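Local coordinates for protein pumilio homolog 23 (Arabidopsis thaliana, PDB 5WZJ) that binds RNA in a sequence-specific manner, recognising an 18S rRNA sequence, and probably regulates translation and mRNA stability, at residues L451-K464 with R487-L499. Sequence-based numbering, arbitrary orientation.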
ATOM      1  N   LEU A 451       9.300 -10.212 -26.311  1.00 15.24           N
ATOM      2  CA  LEU A 451       9.105 -11.263 -25.311  1.00 16.77           C
ATOM      3  C   LEU A 451       9.084 -12.642 -25.959  1.00 18.04           C
ATOM      4  O   LEU A 451       9.725 -13.577 -25.462  1.00 17.68           O
ATOM      5  CB  LEU A 451       7.808 -11.039 -24.526  1.00 16.74           C
ATOM      6  CG  LEU A 451       7.490 -12.125 -23.478  1.00 18.44           C
ATOM      7  CD1 LEU A 451       8.488 -12.092 -22.320  1.00 17.24           C
ATOM      8  CD2 LEU A 451       6.071 -11.990 -22.929  1.00 16.40           C
ATOM      9  N   THR A 452       8.315 -12.806 -27.045  1.00 16.88           N
ATOM     10  CA  THR A 452       8.206 -14.140 -27.642  1.00 18.02           C
ATOM     11  C   THR A 452       9.451 -14.543 -28.419  1.00 18.72           C
ATOM     12  O   THR A 452       9.585 -15.728 -28.748  1.00 22.09           O
ATOM     13  CB  THR A 452       6.998 -14.253 -28.575  1.00 17.59           C
ATOM     14  OG1 THR A 452       7.113 -13.295 -29.636  1.00 20.31           O
ATOM     15  CG2 THR A 452       5.699 -14.025 -27.805  1.00 18.64           C
ATOM     16  N   SER A 453      10.347 -13.595 -28.721  1.00 17.67           N
ATOM     17  CA  SER A 453      11.625 -13.903 -29.366  1.00 18.97           C
ATOM     18  C   SER A 453      12.693 -14.368 -28.398  1.00 21.26           C
ATOM     19  O   SER A 453      13.682 -14.951 -28.844  1.00 21.41           O
ATOM     20  CB  SER A 453      12.189 -12.681 -30.100  1.00 21.28           C
ATOM     21  OG  SER A 453      11.385 -12.358 -31.217  1.00 36.25           O
ATOM     22  N   MET A 454      12.559 -14.068 -27.106  1.00 20.69           N
ATOM     23  CA  MET A 454      13.612 -14.404 -26.156  1.00 21.79           C
ATOM     24  C   MET A 454      13.885 -15.902 -26.196  1.00 23.77           C
ATOM     25  O   MET A 454      12.969 -16.713 -26.356  1.00 19.68           O
ATOM     26  CB  MET A 454      13.223 -13.971 -24.733  1.00 18.22           C
ATOM     27  CG  MET A 454      13.295 -12.461 -24.491  1.00 21.44           C
ATOM     28  SD  MET A 454      12.546 -11.996 -22.908  1.00 26.96           S
ATOM     29  CE  MET A 454      13.420 -13.055 -21.769  1.00 24.59           C
ATOM     30  N   LYS A 455      15.158 -16.268 -26.071  1.00 21.56           N
ATOM     31  CA  LYS A 455      15.506 -17.671 -26.186  1.00 25.15           C
ATOM     32  C   LYS A 455      15.041 -18.422 -24.945  1.00 24.45           C
ATOM     33  O   LYS A 455      14.779 -17.834 -23.888  1.00 23.15           O
ATOM     34  CB  LYS A 455      17.010 -17.841 -26.402  1.00 32.44           C
ATOM     35  CG  LYS A 455      17.867 -17.295 -25.276  1.00 36.43           C
ATOM     36  CD  LYS A 455      19.350 -17.412 -25.626  1.00 45.63           C
ATOM     37  CE  LYS A 455      20.224 -16.783 -24.556  1.00 51.24           C
ATOM     38  NZ  LYS A 455      21.680 -16.901 -24.869  1.00 56.28           N
ATOM     39  N   ALA A 456      14.939 -19.746 -25.093  1.00 20.67           N
ATOM     40  CA  ALA A 456      14.323 -20.585 -24.068  1.00 19.92           C
ATOM     41  C   ALA A 456      14.938 -20.348 -22.697  1.00 23.96           C
ATOM     42  O   ALA A 456      14.216 -20.228 -21.698  1.00 25.57           O
ATOM     43  CB  ALA A 456      14.442 -22.066 -24.465  1.00 21.89           C
ATOM     44  N   GLU A 457      16.266 -20.237 -22.620  1.00 23.32           N
ATOM     45  CA  GLU A 457      16.872 -20.123 -21.296  1.00 29.70           C
ATOM     46  C   GLU A 457      16.526 -18.795 -20.625  1.00 23.47           C
ATOM     47  O   GLU A 457      16.324 -18.750 -19.403  1.00 25.51           O
ATOM     48  CB  GLU A 457      18.381 -20.326 -21.378  1.00 36.68           C
ATOM     49  CG  GLU A 457      19.118 -19.329 -22.214  1.00 50.93           C
ATOM     50  CD  GLU A 457      20.603 -19.633 -22.258  1.00 62.12           C
ATOM     51  OE1 GLU A 457      21.292 -19.369 -21.240  1.00 59.00           O
ATOM     52  OE2 GLU A 457      21.065 -20.155 -23.303  1.00 62.57           O
ATOM     53  N   TYR A 458      16.446 -17.702 -21.394  1.00 19.78           N
ATOM     54  CA  TYR A 458      16.033 -16.426 -20.806  1.00 21.41           C
ATOM     55  C   TYR A 458      14.564 -16.457 -20.374  1.00 24.28           C
ATOM     56  O   TYR A 458      14.215 -15.929 -19.310  1.00 20.35           O
ATOM     57  CB  TYR A 458      16.256 -15.278 -21.793  1.00 23.07           C
ATOM     58  CG  TYR A 458      17.707 -14.875 -22.043  1.00 28.13           C
ATOM     59  CD1 TYR A 458      18.753 -15.407 -21.297  1.00 31.28           C
ATOM     60  CD2 TYR A 458      18.016 -13.938 -23.028  1.00 34.62           C
ATOM     61  CE1 TYR A 458      20.077 -15.026 -21.538  1.00 34.95           C
ATOM     62  CE2 TYR A 458      19.320 -13.546 -23.269  1.00 34.98           C
ATOM     63  CZ  TYR A 458      20.345 -14.090 -22.525  1.00 44.20           C
ATOM     64  OH  TYR A 458      21.636 -13.688 -22.783  1.00 58.74           O
ATOM     65  N   ILE A 459      13.686 -17.060 -21.191  1.00 23.41           N
ATOM     66  CA  ILE A 459      12.271 -17.150 -20.834  1.00 23.50           C
ATOM     67  C   ILE A 459      12.077 -18.014 -19.589  1.00 21.38           C
ATOM     68  O   ILE A 459      11.259 -17.692 -18.720  1.00 19.39           O
ATOM     69  CB  ILE A 459      11.444 -17.676 -22.027  1.00 26.53           C
ATOM     70  CG1 ILE A 459      11.361 -16.616 -23.127  1.00 38.21           C
ATOM     71  CG2 ILE A 459      10.040 -18.039 -21.592  1.00 33.15           C
ATOM     72  CD1 ILE A 459      10.497 -17.017 -24.346  1.00 41.05           C
ATOM     73  N   THR A 460      12.808 -19.128 -19.478  1.00 20.16           N
ATOM     74  CA  THR A 460      12.667 -19.945 -18.271  1.00 20.93           C
ATOM     75  C   THR A 460      13.226 -19.218 -17.054  1.00 20.53           C
ATOM     76  O   THR A 460      12.632 -19.267 -15.970  1.00 22.37           O
ATOM     77  CB  THR A 460      13.350 -21.307 -18.436  1.00 21.63           C
ATOM     78  OG1 THR A 460      14.755 -21.117 -18.575  1.00 35.87           O
ATOM     79  CG2 THR A 460      12.831 -22.020 -19.657  1.00 20.73           C
ATOM     80  N   GLU A 461      14.354 -18.518 -17.212  1.00 20.32           N
ATOM     81  CA  GLU A 461      14.855 -17.688 -16.119  1.00 25.14           C
ATOM     82  C   GLU A 461      13.825 -16.645 -15.693  1.00 25.70           C
ATOM     83  O   GLU A 461      13.678 -16.357 -14.496  1.00 20.28           O
ATOM     84  CB  GLU A 461      16.158 -16.999 -16.525  1.00 24.79           C
ATOM     85  CG  GLU A 461      17.333 -17.935 -16.639  1.00 34.61           C
ATOM     86  CD  GLU A 461      17.773 -18.461 -15.292  1.00 37.59           C
ATOM     87  OE1 GLU A 461      18.572 -17.765 -14.625  1.00 39.72           O
ATOM     88  OE2 GLU A 461      17.307 -19.554 -14.900  1.00 35.92           O
ATOM     89  N   THR A 462      13.113 -16.053 -16.660  1.00 28.79           N
ATOM     90  CA  THR A 462      12.078 -15.077 -16.332  1.00 19.67           C
ATOM     91  C   THR A 462      10.955 -15.727 -15.536  1.00 21.72           C
ATOM     92  O   THR A 462      10.486 -15.176 -14.534  1.00 19.73           O
ATOM     93  CB  THR A 462      11.523 -14.444 -17.613  1.00 21.11           C
ATOM     94  OG1 THR A 462      12.601 -13.889 -18.381  1.00 18.81           O
ATOM     95  CG2 THR A 462      10.481 -13.338 -17.284  1.00 16.44           C
ATOM     96  N   ALA A 463      10.526 -16.919 -15.963  1.00 21.23           N
ATOM     97  CA  ALA A 463       9.440 -17.613 -15.279  1.00 21.65           C
ATOM     98  C   ALA A 463       9.816 -17.984 -13.849  1.00 23.41           C
ATOM     99  O   ALA A 463       8.950 -18.021 -12.972  1.00 21.12           O
ATOM    100  CB  ALA A 463       9.051 -18.869 -16.056  1.00 19.68           C
ATOM    101  N   LYS A 464      11.091 -18.256 -13.597  1.00 19.12           N
ATOM    102  CA  LYS A 464      11.554 -18.615 -12.263  1.00 24.77           C
ATOM    103  C   LYS A 464      11.737 -17.412 -11.355  1.00 27.19           C
ATOM    104  O   LYS A 464      12.106 -17.591 -10.196  1.00 26.33           O
ATOM    105  CB  LYS A 464      12.878 -19.378 -12.351  1.00 21.73           C
ATOM    106  CG  LYS A 464      12.781 -20.694 -13.122  1.00 29.01           C
ATOM    107  CD  LYS A 464      14.131 -21.393 -13.199  1.00 28.48           C
ATOM    108  CE  LYS A 464      14.072 -22.524 -14.216  1.00 41.75           C
ATOM    109  NZ  LYS A 464      15.372 -23.238 -14.375  1.00 51.04           N
ATOM    110  N   ARG A 487       4.044 -20.118 -28.842  1.00 16.87           N
ATOM    111  CA  ARG A 487       5.480 -20.113 -29.081  1.00 14.11           C
ATOM    112  C   ARG A 487       6.256 -19.944 -27.777  1.00 16.96           C
ATOM    113  O   ARG A 487       7.270 -20.617 -27.560  1.00 13.65           O
ATOM    114  CB  ARG A 487       5.843 -19.004 -30.072  1.00 12.38           C
ATOM    115  CG  ARG A 487       7.364 -18.855 -30.261  1.00 15.62           C
ATOM    116  CD  ARG A 487       7.721 -17.645 -31.106  1.00 13.92           C
ATOM    117  NE  ARG A 487       9.164 -17.580 -31.327  1.00 14.87           N
ATOM    118  CZ  ARG A 487       9.790 -16.520 -31.824  1.00 20.02           C
ATOM    119  NH1 ARG A 487       9.093 -15.437 -32.152  1.00 14.42           N
ATOM    120  NH2 ARG A 487      11.108 -16.553 -31.994  1.00 14.55           N
ATOM    121  N   LEU A 488       5.802 -19.044 -26.899  1.00 17.63           N
ATOM    122  CA  LEU A 488       6.497 -18.842 -25.631  1.00 16.19           C
ATOM    123  C   LEU A 488       6.341 -20.055 -24.727  1.00 14.84           C
ATOM    124  O   LEU A 488       7.309 -20.510 -24.110  1.00 18.30           O
ATOM    125  CB  LEU A 488       5.981 -17.573 -24.928  1.00 17.25           C
ATOM    126  CG  LEU A 488       6.673 -17.250 -23.588  1.00 18.99           C
ATOM    127  CD1 LEU A 488       6.860 -15.761 -23.409  1.00 18.76           C
ATOM    128  CD2 LEU A 488       5.909 -17.819 -22.398  1.00 18.62           C
ATOM    129  N   ILE A 489       5.119 -20.574 -24.611  1.00 17.51           N
ATOM    130  CA  ILE A 489       4.877 -21.716 -23.734  1.00 18.15           C
ATOM    131  C   ILE A 489       5.761 -22.892 -24.131  1.00 23.49           C
ATOM    132  O   ILE A 489       6.339 -23.573 -23.271  1.00 19.72           O
ATOM    133  CB  ILE A 489       3.383 -22.089 -23.763  1.00 21.19           C
ATOM    134  CG1 ILE A 489       2.555 -20.976 -23.103  1.00 22.74           C
ATOM    135  CG2 ILE A 489       3.144 -23.443 -23.062  1.00 19.44           C
ATOM    136  CD1 ILE A 489       1.042 -21.174 -23.217  1.00 18.40           C
ATOM    137  N   ILE A 490       5.899 -23.138 -25.438  1.00 21.33           N
ATOM    138  CA  ILE A 490       6.737 -24.247 -25.897  1.00 17.79           C
ATOM    139  C   ILE A 490       8.178 -24.073 -25.434  1.00 20.77           C
ATOM    140  O   ILE A 490       8.857 -25.053 -25.103  1.00 19.27           O
ATOM    141  CB  ILE A 490       6.629 -24.396 -27.431  1.00 20.83           C
ATOM    142  CG1 ILE A 490       5.261 -24.984 -27.774  1.00 18.90           C
ATOM    143  CG2 ILE A 490       7.755 -25.288 -27.993  1.00 18.42           C
ATOM    144  CD1 ILE A 490       4.889 -24.914 -29.253  1.00 21.16           C
ATOM    145  N   LYS A 491       8.664 -22.835 -25.363  1.00 18.22           N
ATOM    146  CA  LYS A 491      10.045 -22.689 -24.920  1.00 24.98           C
ATOM    147  C   LYS A 491      10.213 -22.906 -23.418  1.00 26.81           C
ATOM    148  O   LYS A 491      11.351 -22.904 -22.938  1.00 26.32           O
ATOM    149  CB  LYS A 491      10.588 -21.322 -25.345  1.00 18.12           C
ATOM    150  CG  LYS A 491      10.974 -21.338 -26.841  1.00 17.61           C
ATOM    151  CD  LYS A 491      11.635 -20.063 -27.295  1.00 19.98           C
ATOM    152  CE  LYS A 491      10.608 -18.975 -27.572  1.00 15.78           C
ATOM    153  NZ  LYS A 491      11.259 -17.855 -28.332  1.00 18.17           N
ATOM    154  N   LEU A 492       9.132 -23.115 -22.671  1.00 20.90           N
ATOM    155  CA  LEU A 492       9.249 -23.526 -21.276  1.00 23.45           C
ATOM    156  C   LEU A 492       9.293 -25.040 -21.105  1.00 25.96           C
ATOM    157  O   LEU A 492       9.485 -25.510 -19.974  1.00 24.47           O
ATOM    158  CB  LEU A 492       8.096 -22.959 -20.447  1.00 19.03           C
ATOM    159  CG  LEU A 492       8.050 -21.437 -20.290  1.00 21.21           C
ATOM    160  CD1 LEU A 492       6.816 -21.022 -19.510  1.00 19.52           C
ATOM    161  CD2 LEU A 492       9.301 -20.928 -19.584  1.00 24.16           C
ATOM    162  N   ARG A 493       9.126 -25.803 -22.189  1.00 21.68           N
ATOM    163  CA  ARG A 493       9.110 -27.258 -22.095  1.00 28.48           C
ATOM    164  C   ARG A 493      10.412 -27.769 -21.503  1.00 31.42           C
ATOM    165  O   ARG A 493      11.495 -27.251 -21.790  1.00 28.82           O
ATOM    166  CB  ARG A 493       8.884 -27.894 -23.468  1.00 30.12           C
ATOM    167  CG  ARG A 493       7.455 -27.764 -23.986  1.00 39.08           C
ATOM    168  CD  ARG A 493       7.182 -28.692 -25.174  1.00 40.89           C
ATOM    169  NE  ARG A 493       7.249 -30.110 -24.822  1.00 41.52           N
ATOM    170  CZ  ARG A 493       6.797 -31.094 -25.599  1.00 40.43           C
ATOM    171  NH1 ARG A 493       6.234 -30.810 -26.769  1.00 34.16           N
ATOM    172  NH2 ARG A 493       6.902 -32.361 -25.209  1.00 34.99           N
ATOM    173  N   GLY A 494      10.306 -28.798 -20.677  1.00 26.22           N
ATOM    174  CA  GLY A 494      11.446 -29.282 -19.934  1.00 26.19           C
ATOM    175  C   GLY A 494      11.677 -28.574 -18.622  1.00 30.18           C
ATOM    176  O   GLY A 494      12.545 -29.000 -17.850  1.00 27.60           O
ATOM    177  N   HIS A 495      10.922 -27.516 -18.328  1.00 27.00           N
ATOM    178  CA  HIS A 495      11.124 -26.761 -17.100  1.00 27.66           C
ATOM    179  C   HIS A 495       9.872 -26.646 -16.259  1.00 26.01           C
ATOM    180  O   HIS A 495       9.900 -25.981 -15.218  1.00 24.86           O
ATOM    181  CB  HIS A 495      11.664 -25.357 -17.414  1.00 26.12           C
ATOM    182  CG  HIS A 495      13.055 -25.375 -17.953  1.00 32.21           C
ATOM    183  ND1 HIS A 495      13.327 -25.474 -19.300  1.00 36.81           N
ATOM    184  CD2 HIS A 495      14.253 -25.356 -17.324  1.00 33.01           C
ATOM    185  CE1 HIS A 495      14.635 -25.499 -19.482  1.00 35.14           C
ATOM    186  NE2 HIS A 495      15.220 -25.431 -18.299  1.00 37.79           N
ATOM    187  N   PHE A 496       8.773 -27.261 -16.682  1.00 24.75           N
ATOM    188  CA  PHE A 496       7.555 -27.117 -15.903  1.00 25.64           C
ATOM    189  C   PHE A 496       7.681 -27.794 -14.547  1.00 28.04           C
ATOM    190  O   PHE A 496       7.084 -27.324 -13.570  1.00 31.81           O
ATOM    191  CB  PHE A 496       6.363 -27.660 -16.689  1.00 21.78           C
ATOM    192  CG  PHE A 496       6.000 -26.801 -17.871  1.00 24.35           C
ATOM    193  CD1 PHE A 496       5.363 -25.576 -17.684  1.00 19.82           C
ATOM    194  CD2 PHE A 496       6.323 -27.198 -19.161  1.00 19.13           C
ATOM    195  CE1 PHE A 496       5.028 -24.766 -18.768  1.00 25.82           C
ATOM    196  CE2 PHE A 496       5.985 -26.386 -20.260  1.00 21.63           C
ATOM    197  CZ  PHE A 496       5.341 -25.172 -20.056  1.00 21.16           C
ATOM    198  N   GLY A 497       8.459 -28.876 -14.461  1.00 27.62           N
ATOM    199  CA  GLY A 497       8.652 -29.534 -13.175  1.00 25.45           C
ATOM    200  C   GLY A 497       9.324 -28.623 -12.163  1.00 26.40           C
ATOM    201  O   GLY A 497       8.833 -28.442 -11.046  1.00 31.24           O
ATOM    202  N   GLU A 498      10.446 -28.013 -12.559  1.00 27.37           N
ATOM    203  CA  GLU A 498      11.152 -27.096 -11.671  1.00 33.03           C
ATOM    204  C   GLU A 498      10.291 -25.884 -11.331  1.00 34.67           C
ATOM    205  O   GLU A 498      10.260 -25.441 -10.176  1.00 31.77           O
ATOM    206  CB  GLU A 498      12.469 -26.664 -12.314  1.00 39.48           C
ATOM    207  CG  GLU A 498      13.352 -25.854 -11.386  1.00 51.94           C
ATOM    208  CD  GLU A 498      14.535 -25.228 -12.099  1.00 58.41           C
ATOM    209  OE1 GLU A 498      14.857 -25.666 -13.229  1.00 57.23           O
ATOM    210  OE2 GLU A 498      15.136 -24.293 -11.525  1.00 61.87           O
ATOM    211  N   LEU A 499       9.558 -25.354 -12.317  1.00 26.24           N
ATOM    212  CA  LEU A 499       8.694 -24.206 -12.063  1.00 27.54           C
ATOM    213  C   LEU A 499       7.614 -24.525 -11.038  1.00 28.26           C
ATOM    214  O   LEU A 499       7.263 -23.671 -10.211  1.00 33.02           O
ATOM    215  CB  LEU A 499       8.048 -23.739 -13.366  1.00 33.77           C
ATOM    216  CG  LEU A 499       8.831 -22.780 -14.239  1.00 34.45           C
ATOM    217  CD1 LEU A 499       8.062 -22.574 -15.540  1.00 33.19           C
ATOM    218  CD2 LEU A 499       9.015 -21.468 -13.490  1.00 31.07           C
TER
HETATM  219  O   HOH W   1       6.348 -14.546 -32.125  1.00 16.21           O
HETATM  220  O   HOH W   2      12.399 -14.114 -33.342  1.00 24.54           O
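Leu488, Leu492 and Leu499 pack against Leu451, Ile459 and Ala463 in the close-fitting part of this contact: Ile459 CG2 lies 3.6 Å from Leu492 CD2, and Ile459 CD1 reaches over to Leu488 CG. Ile472 of helix 468-477 and Cys512 and Val509 of helix 503-514 continue this apolar layer. Beside it, Lys491 bends at chi3 (-80°), which brings NZ to the end of helix 445-453 and the link to helix 456-463; there it donates to Thr452 O at 2.7 Å and, from above the carbonyl plane, to Met454 O at 2.9 Å. A methionine here would probably leave both carbonyls without this shared donor. The solvent side is looser, for exposed Arg487 makes no direct hydrogen bond to 451-464: Thr452 O sits 3.1 Å above the centre of its guanidinium plane, at a poor angle, while two in-plane waters link NH1 to Thr452 OG1 and NH2 to Ser453 OG; these hydroxyls also bond Ile448 O and Thr449 O. At the other end, Thr460 CG2 makes a CH-pi contact over the His495 face, 3.8 Å from its centroid, and Lys464 NZ forms a salt bridge with Glu498 OE1 (2.7 Å). The contact spans the boundary between Pumilio repeats 7 and 8, packed in succession in the right-handed PUF superhelix.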